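PDB 2HHC: nodulation fucosyltransferase NodZ from Bradyrhizobium sp., which belongs to the GT-B clan of glycosyltransferases, whose members are built from two Rossmann-like domains that face each other across a cleft. Local coordinates for residues K218-T223 against L268-L273; S24-A29 against A65-I70; R87-P92 against V127-L132. One frame throughout, in Å; residues are numbered along the deposited sequence. Where two conformers were deposited one is given.

Each of the three contacts joins parts of a single alpha/beta unit. Contacts 2 and 3 both reach the sheet that contains strands 6-10 and 125-128, whereas contact 1 belongs to the second sheet, around strand 217-223, on the opposite side of the chain's centre. The centre of contact 1 lies about 29 Å from that of contact 2 and about 34 Å from that of contact 3. Contacts 2 and 3 are neighbours, their centres about 18 Å apart, and they touch through a probable hydrogen bond of 2.8 Å between Leu132 O and Ser24 OG, the latter in one of its two deposited conformers. A phosphate ion, probably from the crystallisation liquor, sits on segment 87-92 of contact 3.

Contact 1 (K218-T223 against L268-L273); sequences KVFLCT and LIDMYL
Asp270, on the helix, lays its side chain along Cys222 of the strand, and its path can be followed atom by atom. Asp270 CB is 3.6 Å from Cys222 SG. Asp270 CG comes closer to Cys222 SG, at 3.4 Å, and stands anti to its own carbonyl carbon (chi1 -82°), a torsion that turns the carboxylate toward the strand. Both oxygens stay beside the sulfur; Asp270 OD2 also nears Cys222 CB at 3.8 Å, while Asp270 OD1 lies 3.7 Å from Phe220 CZ, with the carboxylate plane turned 78° from the phenyl plane. A water 2.9 Å from Asp270 OD1 and also 2.9 Å from Leu221 O can donate to either, a possible bridge to the strand backbone. One turn on, Leu273 supplies the apolar part, Leu273 CB touching Phe220 CE2 at 3.7 Å. Residues 220 and 222, alternating along the strand, thus face the helix, and Leu221 between them faces the other way.

The N-to-C directions of segments 218-223 and 268-273 differ by 140°, nearer antiparallel than parallel. A helix packed on a largely parallel sheet is consistent with the second Rossmann-like domain of a GT-B protein. The Phe220 ring also meets Phe240 and, edge-to-face, Phe166. Strand 217-223 lies between strands 170-176 and 239-240, Leu221 packs on helix 226-235, and helix 258-274 rests with Ile269 and Tyr272 against helix 152-166.

Contact 2 (S24-A29 against A65-I70); sequences SAWSYA and AGVPVI
Trp26 NE1 hydrogen-bonds to the carbonyl oxygen of Ile64, the residue just before segment 65-70, and the same nitrogen is pressed against Val67, whose CG2 lies 3.4 Å from Trp26 NE1. The one polar atom of the indole is therefore satisfied while the ring around it is spent on apolar contacts. Val67 CB follows at 3.6 Å from Trp26 NE1, and Val67 CG2 also reaches Trp26 CE2 at 3.9 Å, so that the valine touches the pyrrole part of the indole. Further along the ring, the benzo part meets the turn: Trp26 CZ2 is 3.9 Å from Ala65 CB. The indole spans both residues with its CG anti to the backbone N (chi1 174°), which carries the ring across from the helix toward the strand.

Val67 forks. While CG2 goes to the tryptophan, Val67 CG1 packs against Ala29 CB at 3.9 Å, one helical turn further on, where the small alanine is consistent with the close approach of helix and strand. Ala65 and Gly66, with positive phi values of 49° and 95°, form a two-residue turn with backbone angles close to type I', and Asp63 OD1 accepts a hydrogen bond from Gly66 N.

The turn joins antiparallel strands 63-64 and 67-70 in a beta hairpin at one border of the sheet. Helix 15-32 packs on this sheet through Ala29 on Val7 and Trp26 on Leu36. The helix of a beta-alpha-beta crossover (6-10, 15-32, 35-39) here packs also on the hairpin, within a Rossmann-like domain as in other GT-B proteins.

Contact 3 (R87-P92 against V127-L132); sequences RWWNRP and VCDACL. With PO4 (phosphate ion), chain B.
Where the mainly parallel sheet ends at strand 84-85, the 3-10 turn 87-90 folds back over strand 125-128 and sets the indole of Trp89 on Val127. The two meet in a CH-pi contact: Val127 CG1 is 3.6 Å from the centroid of the six-membered ring of Trp89 and only 12° off its normal. With CG1 over the benzo ring, Val127 CB lies over the pyrrole ring and CG2 near the rim at the CG-CD2 bond, all against one face. The opposite face carries Trp88, whose CE3 stands 3.5 Å above the Trp89 ring plane, toward its rim. Trp89 is thus a slab between a strand residue and its own neighbour in the chain, and its NE1 is hydrogen-bonded to Glu107 OE1 of helix 101-116, which helps to fix the ring's rotation.

A carboxylate oxygen approaches the benzo edge. Asp129 OD2, near the ring plane, is 3.4 Å from Trp89 CZ2, with carboxylate and indole planes 33° apart. The side chain gets there with CG anti to the backbone N (chi1 -161°). Both of its oxygens are engaged in salt bridges, OD2 with Arg10 and OD1 with Arg12, which hold the carboxylate in place.

On segment 87-92 itself, the 3-10 turn is closed by a bond of 2.9 Å from Asn90 N to Arg87 O. The phosphate sits on this turn, with Trp88 N donating to phosphate O2 at 3.2 Å; Arg91 NH2 adds a weak bond to O4, but from one of two deposited conformers.

Strand 125-128 pairs with Phe85 through Val127, and Asp129 follows the strand's C-terminal end. Such loops beyond the C-terminal ends of parallel strands commonly line the binding side of a Rossmann-like domain.

Contact 1 (K218-T223 against L268-L273)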
# COMPACT_ATOMS: atom_id res chain seq x y z
N LYS A 218 -6.99 23.26 -5.97
CA LYS A 218 -5.60 23.08 -6.41
C LYS A 218 -5.43 21.62 -6.81
O LYS A 218 -6.27 20.81 -6.47
CB LYS A 218 -4.63 23.50 -5.30
CG LYS A 218 -4.75 24.94 -4.79
CD LYS A 218 -3.86 25.17 -3.59
N VAL A 219 -4.35 21.33 -7.55
CA VAL A 219 -4.07 20.01 -8.10
C VAL A 219 -2.75 19.50 -7.45
O VAL A 219 -1.70 20.14 -7.63
CB VAL A 219 -3.96 20.02 -9.63
CG1 VAL A 219 -3.57 18.70 -10.12
CG2 VAL A 219 -5.25 20.46 -10.27
N PHE A 220 -2.85 18.37 -6.74
CA PHE A 220 -1.72 17.73 -6.07
C PHE A 220 -1.26 16.57 -6.94
O PHE A 220 -1.98 15.58 -7.11
CB PHE A 220 -2.16 17.26 -4.70
CG PHE A 220 -1.15 16.44 -3.95
CD1 PHE A 220 0.15 16.88 -3.79
CD2 PHE A 220 -1.51 15.23 -3.33
CE1 PHE A 220 1.06 16.12 -3.09
CE2 PHE A 220 -0.54 14.47 -2.64
CZ PHE A 220 0.70 14.93 -2.48
N LEU A 221 -0.06 16.68 -7.46
CA LEU A 221 0.45 15.69 -8.37
C LEU A 221 1.48 14.80 -7.69
O LEU A 221 2.46 15.28 -7.13
CB LEU A 221 1.09 16.38 -9.59
CG LEU A 221 1.60 15.45 -10.71
CD1 LEU A 221 0.55 14.47 -11.28
CD2 LEU A 221 2.19 16.27 -11.82
N CYS A 222 1.31 13.49 -7.84
CA CYS A 222 2.19 12.46 -7.31
C CYS A 222 2.66 11.65 -8.50
O CYS A 222 1.91 10.80 -9.02
CB CYS A 222 1.44 11.59 -6.31
SG CYS A 222 0.97 12.49 -4.86
N THR A 223 3.87 11.87 -8.94
CA THR A 223 4.43 11.10 -10.06
C THR A 223 5.91 10.86 -9.84
O THR A 223 6.58 11.63 -9.19
CB THR A 223 4.18 11.84 -11.39
OG1 THR A 223 4.63 11.03 -12.49
CG2 THR A 223 4.97 13.16 -11.41
N LEU A 268 5.17 7.37 1.29
CA LEU A 268 4.14 7.40 2.32
C LEU A 268 3.49 8.77 2.44
O LEU A 268 2.27 8.88 2.61
CB LEU A 268 4.71 6.93 3.67
CG LEU A 268 5.04 5.44 3.74
CD1 LEU A 268 5.95 5.10 4.89
CD2 LEU A 268 3.75 4.56 3.76
N ILE A 269 4.31 9.82 2.39
CA ILE A 269 3.77 11.16 2.42
C ILE A 269 2.73 11.37 1.30
O ILE A 269 1.61 11.89 1.53
CB ILE A 269 4.90 12.22 2.37
CG1 ILE A 269 5.73 12.16 3.65
CG2 ILE A 269 4.31 13.63 2.17
CD1 ILE A 269 7.11 12.82 3.51
N ASP A 270 3.10 10.98 0.09
CA ASP A 270 2.17 11.11 -1.05
C ASP A 270 0.91 10.25 -0.85
O ASP A 270 -0.22 10.69 -1.07
CB ASP A 270 2.84 10.64 -2.33
CG ASP A 270 3.75 11.70 -2.98
OD1 ASP A 270 3.76 12.86 -2.51
OD2 ASP A 270 4.46 11.32 -3.98
N MET A 271 1.08 9.01 -0.40
CA MET A 271 -0.06 8.06 -0.24
C MET A 271 -1.08 8.62 0.76
O MET A 271 -2.28 8.55 0.55
CB MET A 271 0.45 6.69 0.19
CG MET A 271 1.19 5.96 -0.85
SD MET A 271 1.89 4.50 -0.14
CE MET A 271 0.46 3.66 0.26
N TYR A 272 -0.57 9.12 1.89
CA TYR A 272 -1.43 9.65 2.93
C TYR A 272 -2.05 10.99 2.56
O TYR A 272 -3.22 11.23 2.85
CB TYR A 272 -0.63 9.68 4.24
CG TYR A 272 -0.59 8.36 4.98
CD1 TYR A 272 0.16 7.28 4.55
CD2 TYR A 272 -1.28 8.18 6.19
CE1 TYR A 272 0.18 6.10 5.21
CE2 TYR A 272 -1.22 7.01 6.85
CZ TYR A 272 -0.50 5.96 6.40
OH TYR A 272 -0.44 4.75 7.09
N LEU A 273 -1.31 11.88 1.88
CA LEU A 273 -1.89 13.13 1.45
C LEU A 273 -2.94 12.92 0.36
O LEU A 273 -3.94 13.60 0.33
CB LEU A 273 -0.82 14.09 1.01
CG LEU A 273 -0.02 14.80 2.12
CD1 LEU A 273 1.09 15.54 1.51
CD2 LEU A 273 -0.94 15.71 2.96
O HOH W 1 3.95 14.80 -4.63

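Contact 2 (S24-A29 against A65-I70)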
# COMPACT_ATOMS: atom_id res chain seq x y z
N SER A 24 -4.84 -8.69 4.83
CA SER A 24 -5.24 -10.08 4.58
C SER A 24 -4.67 -11.06 5.61
O SER A 24 -5.41 -11.94 6.10
CB SER A 24 -4.88 -10.48 3.17
OG SER A 24 -5.59 -9.68 2.24
N ALA A 25 -3.39 -10.92 5.88
CA ALA A 25 -2.73 -11.75 6.91
C ALA A 25 -3.40 -11.51 8.28
O ALA A 25 -3.70 -12.48 9.01
CB ALA A 25 -1.28 -11.42 6.97
N TRP A 26 -3.65 -10.25 8.61
CA TRP A 26 -4.27 -9.87 9.88
C TRP A 26 -5.63 -10.57 10.02
O TRP A 26 -6.01 -11.09 11.07
CB TRP A 26 -4.40 -8.31 9.98
CG TRP A 26 -5.18 -7.94 11.23
CD1 TRP A 26 -4.69 -7.77 12.48
CD2 TRP A 26 -6.60 -7.84 11.33
NE1 TRP A 26 -5.71 -7.51 13.34
CE2 TRP A 26 -6.91 -7.61 12.67
CE3 TRP A 26 -7.65 -7.94 10.38
CZ2 TRP A 26 -8.22 -7.45 13.11
CZ3 TRP A 26 -8.94 -7.80 10.81
CH2 TRP A 26 -9.22 -7.57 12.15
N SER A 27 -6.42 -10.56 8.95
CA SER A 27 -7.75 -11.08 9.00
C SER A 27 -7.71 -12.59 9.30
O SER A 27 -8.50 -13.08 10.08
CB SER A 27 -8.44 -10.81 7.67
OG SER A 27 -9.72 -11.40 7.66
N TYR A 28 -6.78 -13.31 8.70
CA TYR A 28 -6.67 -14.75 8.96
C TYR A 28 -6.17 -15.01 10.39
O TYR A 28 -6.69 -15.91 11.07
CB TYR A 28 -5.79 -15.46 7.95
CG TYR A 28 -5.95 -16.95 7.99
CD1 TYR A 28 -7.11 -17.54 7.54
CD2 TYR A 28 -4.94 -17.78 8.49
CE1 TYR A 28 -7.29 -18.90 7.58
CE2 TYR A 28 -5.11 -19.17 8.54
CZ TYR A 28 -6.29 -19.71 8.07
OH TYR A 28 -6.53 -21.09 8.07
N ALA A 29 -5.23 -14.20 10.86
CA ALA A 29 -4.75 -14.29 12.25
C ALA A 29 -5.90 -14.07 13.24
O ALA A 29 -6.03 -14.76 14.26
CB ALA A 29 -3.65 -13.31 12.50
N ALA A 65 -6.23 -4.46 16.95
CA ALA A 65 -7.60 -4.89 17.14
C ALA A 65 -7.77 -6.29 17.72
O ALA A 65 -8.53 -7.15 17.22
CB ALA A 65 -8.41 -4.69 15.87
N GLY A 66 -7.00 -6.56 18.77
CA GLY A 66 -7.08 -7.84 19.49
C GLY A 66 -6.13 -8.95 19.09
O GLY A 66 -6.01 -10.00 19.76
N VAL A 67 -5.42 -8.72 17.99
CA VAL A 67 -4.48 -9.69 17.45
C VAL A 67 -3.10 -9.25 17.92
O VAL A 67 -2.66 -8.13 17.63
CB VAL A 67 -4.52 -9.75 15.91
CG1 VAL A 67 -3.36 -10.60 15.35
CG2 VAL A 67 -5.89 -10.27 15.32
N PRO A 68 -2.39 -10.15 18.64
CA PRO A 68 -1.01 -9.82 19.02
C PRO A 68 -0.12 -9.68 17.79
O PRO A 68 -0.28 -10.41 16.79
CB PRO A 68 -0.57 -11.05 19.84
CG PRO A 68 -1.78 -11.79 20.12
CD PRO A 68 -2.77 -11.50 19.07
N VAL A 69 0.84 -8.77 17.83
CA VAL A 69 1.72 -8.45 16.69
C VAL A 69 3.17 -8.42 17.11
O VAL A 69 3.51 -7.85 18.13
CB VAL A 69 1.36 -7.09 16.09
CG1 VAL A 69 2.32 -6.68 14.98
CG2 VAL A 69 -0.06 -7.12 15.58
N ILE A 70 4.01 -9.04 16.28
CA ILE A 70 5.47 -8.92 16.31
C ILE A 70 5.87 -8.19 15.05
O ILE A 70 5.67 -8.69 13.95
CB ILE A 70 6.14 -10.28 16.38
CG1 ILE A 70 5.74 -11.02 17.67
CG2 ILE A 70 7.65 -10.13 16.35
CD1 ILE A 70 6.06 -12.50 17.70

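Contact 3 (R87-P92 against V127-L132)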
# COMPACT_ATOMS: atom_id res chain seq x y z
N ARG A 87 2.72 -25.44 1.75
CA ARG A 87 3.56 -26.63 2.00
C ARG A 87 5.00 -26.45 1.55
O ARG A 87 5.91 -27.07 2.10
CB ARG A 87 2.93 -27.88 1.36
CG ARG A 87 1.61 -28.18 2.01
CD ARG A 87 0.94 -29.50 1.62
NE ARG A 87 -0.50 -29.28 1.39
CZ ARG A 87 -1.36 -28.70 2.25
NH1 ARG A 87 -0.97 -28.27 3.46
NH2 ARG A 87 -2.64 -28.54 1.91
N TRP A 88 5.20 -25.58 0.57
CA TRP A 88 6.58 -25.26 0.10
C TRP A 88 7.52 -24.89 1.22
O TRP A 88 8.68 -25.24 1.17
CB TRP A 88 6.50 -24.10 -0.88
CG TRP A 88 7.78 -23.72 -1.58
CD1 TRP A 88 8.20 -24.17 -2.77
CD2 TRP A 88 8.70 -22.71 -1.16
NE1 TRP A 88 9.38 -23.51 -3.14
CE2 TRP A 88 9.73 -22.66 -2.15
CE3 TRP A 88 8.81 -21.88 -0.04
CZ2 TRP A 88 10.80 -21.75 -2.09
CZ3 TRP A 88 9.95 -21.03 0.04
CH2 TRP A 88 10.89 -20.96 -0.98
N TRP A 89 7.01 -24.25 2.26
CA TRP A 89 7.79 -23.76 3.37
C TRP A 89 8.28 -24.86 4.29
O TRP A 89 9.07 -24.59 5.20
CB TRP A 89 7.02 -22.68 4.16
CG TRP A 89 6.92 -21.43 3.29
CD1 TRP A 89 5.99 -21.14 2.34
CD2 TRP A 89 7.88 -20.36 3.26
NE1 TRP A 89 6.30 -19.95 1.73
CE2 TRP A 89 7.46 -19.46 2.27
CE3 TRP A 89 9.04 -20.08 3.98
CZ2 TRP A 89 8.17 -18.29 1.96
CZ3 TRP A 89 9.73 -18.92 3.68
CH2 TRP A 89 9.30 -18.04 2.69
N ASN A 90 7.83 -26.09 4.06
CA ASN A 90 8.39 -27.24 4.80
C ASN A 90 9.64 -27.84 4.14
O ASN A 90 10.27 -28.73 4.73
CB ASN A 90 7.33 -28.33 4.93
CG ASN A 90 6.15 -27.90 5.77
OD1 ASN A 90 6.31 -27.55 6.92
ND2 ASN A 90 5.01 -27.90 5.19
N ARG A 91 9.95 -27.39 2.93
CA ARG A 91 11.11 -27.91 2.17
C ARG A 91 12.40 -27.51 2.85
O ARG A 91 12.46 -26.45 3.48
CB ARG A 91 11.07 -27.40 0.72
CG ARG A 91 9.86 -27.91 -0.03
CD ARG A 91 9.94 -27.86 -1.54
NE ARG A 91 8.60 -27.72 -2.12
CZ ARG A 91 7.60 -28.61 -2.04
NH1 ARG A 91 7.74 -29.76 -1.42
NH2 ARG A 91 6.43 -28.33 -2.59
N PRO A 92 13.45 -28.32 2.69
CA PRO A 92 14.76 -27.91 3.19
C PRO A 92 15.20 -26.58 2.62
O PRO A 92 14.82 -26.25 1.48
CB PRO A 92 15.66 -29.01 2.70
CG PRO A 92 14.76 -30.22 2.62
CD PRO A 92 13.50 -29.64 2.06
N VAL A 127 2.84 -18.88 6.29
CA VAL A 127 3.80 -17.90 5.76
C VAL A 127 3.17 -17.28 4.54
O VAL A 127 2.92 -17.96 3.53
CB VAL A 127 5.16 -18.54 5.36
CG1 VAL A 127 6.14 -17.41 4.89
CG2 VAL A 127 5.70 -19.35 6.50
N CYS A 128 2.87 -15.98 4.61
CA CYS A 128 2.30 -15.23 3.53
C CYS A 128 3.39 -14.46 2.79
O CYS A 128 3.89 -13.50 3.32
CB CYS A 128 1.23 -14.24 4.02
SG CYS A 128 -0.17 -15.00 4.87
N ASP A 129 3.77 -14.93 1.61
CA ASP A 129 4.89 -14.35 0.87
C ASP A 129 4.53 -14.27 -0.64
O ASP A 129 5.24 -14.71 -1.53
CB ASP A 129 6.18 -15.15 1.14
CG ASP A 129 7.43 -14.41 0.82
OD1 ASP A 129 7.45 -13.24 0.30
OD2 ASP A 129 8.50 -15.01 1.13
N ALA A 130 3.37 -13.67 -0.87
CA ALA A 130 2.80 -13.40 -2.16
C ALA A 130 1.88 -12.19 -2.03
O ALA A 130 1.59 -11.73 -0.93
CB ALA A 130 2.02 -14.58 -2.66
N CYS A 131 1.36 -11.72 -3.14
CA CYS A 131 0.44 -10.60 -3.14
C CYS A 131 -0.91 -11.06 -2.63
O CYS A 131 -1.51 -11.97 -3.20
CB CYS A 131 0.29 -10.04 -4.52
SG CYS A 131 -0.73 -8.57 -4.59
N LEU A 132 -1.41 -10.41 -1.59
CA LEU A 132 -2.71 -10.72 -1.01
C LEU A 132 -3.67 -9.54 -1.15
O LEU A 132 -4.68 -9.46 -0.41
CB LEU A 132 -2.58 -11.24 0.42
CG LEU A 132 -1.86 -12.60 0.55
CD1 LEU A 132 -1.82 -13.01 1.98
CD2 LEU A 132 -2.55 -13.70 -0.26
P PO4 B . 3.31 -25.86 -2.82
O1 PO4 B . 2.91 -25.47 -4.25
O2 PO4 B . 3.15 -24.71 -1.76
O3 PO4 B . 2.46 -27.06 -2.45
O4 PO4 B . 4.74 -26.35 -2.89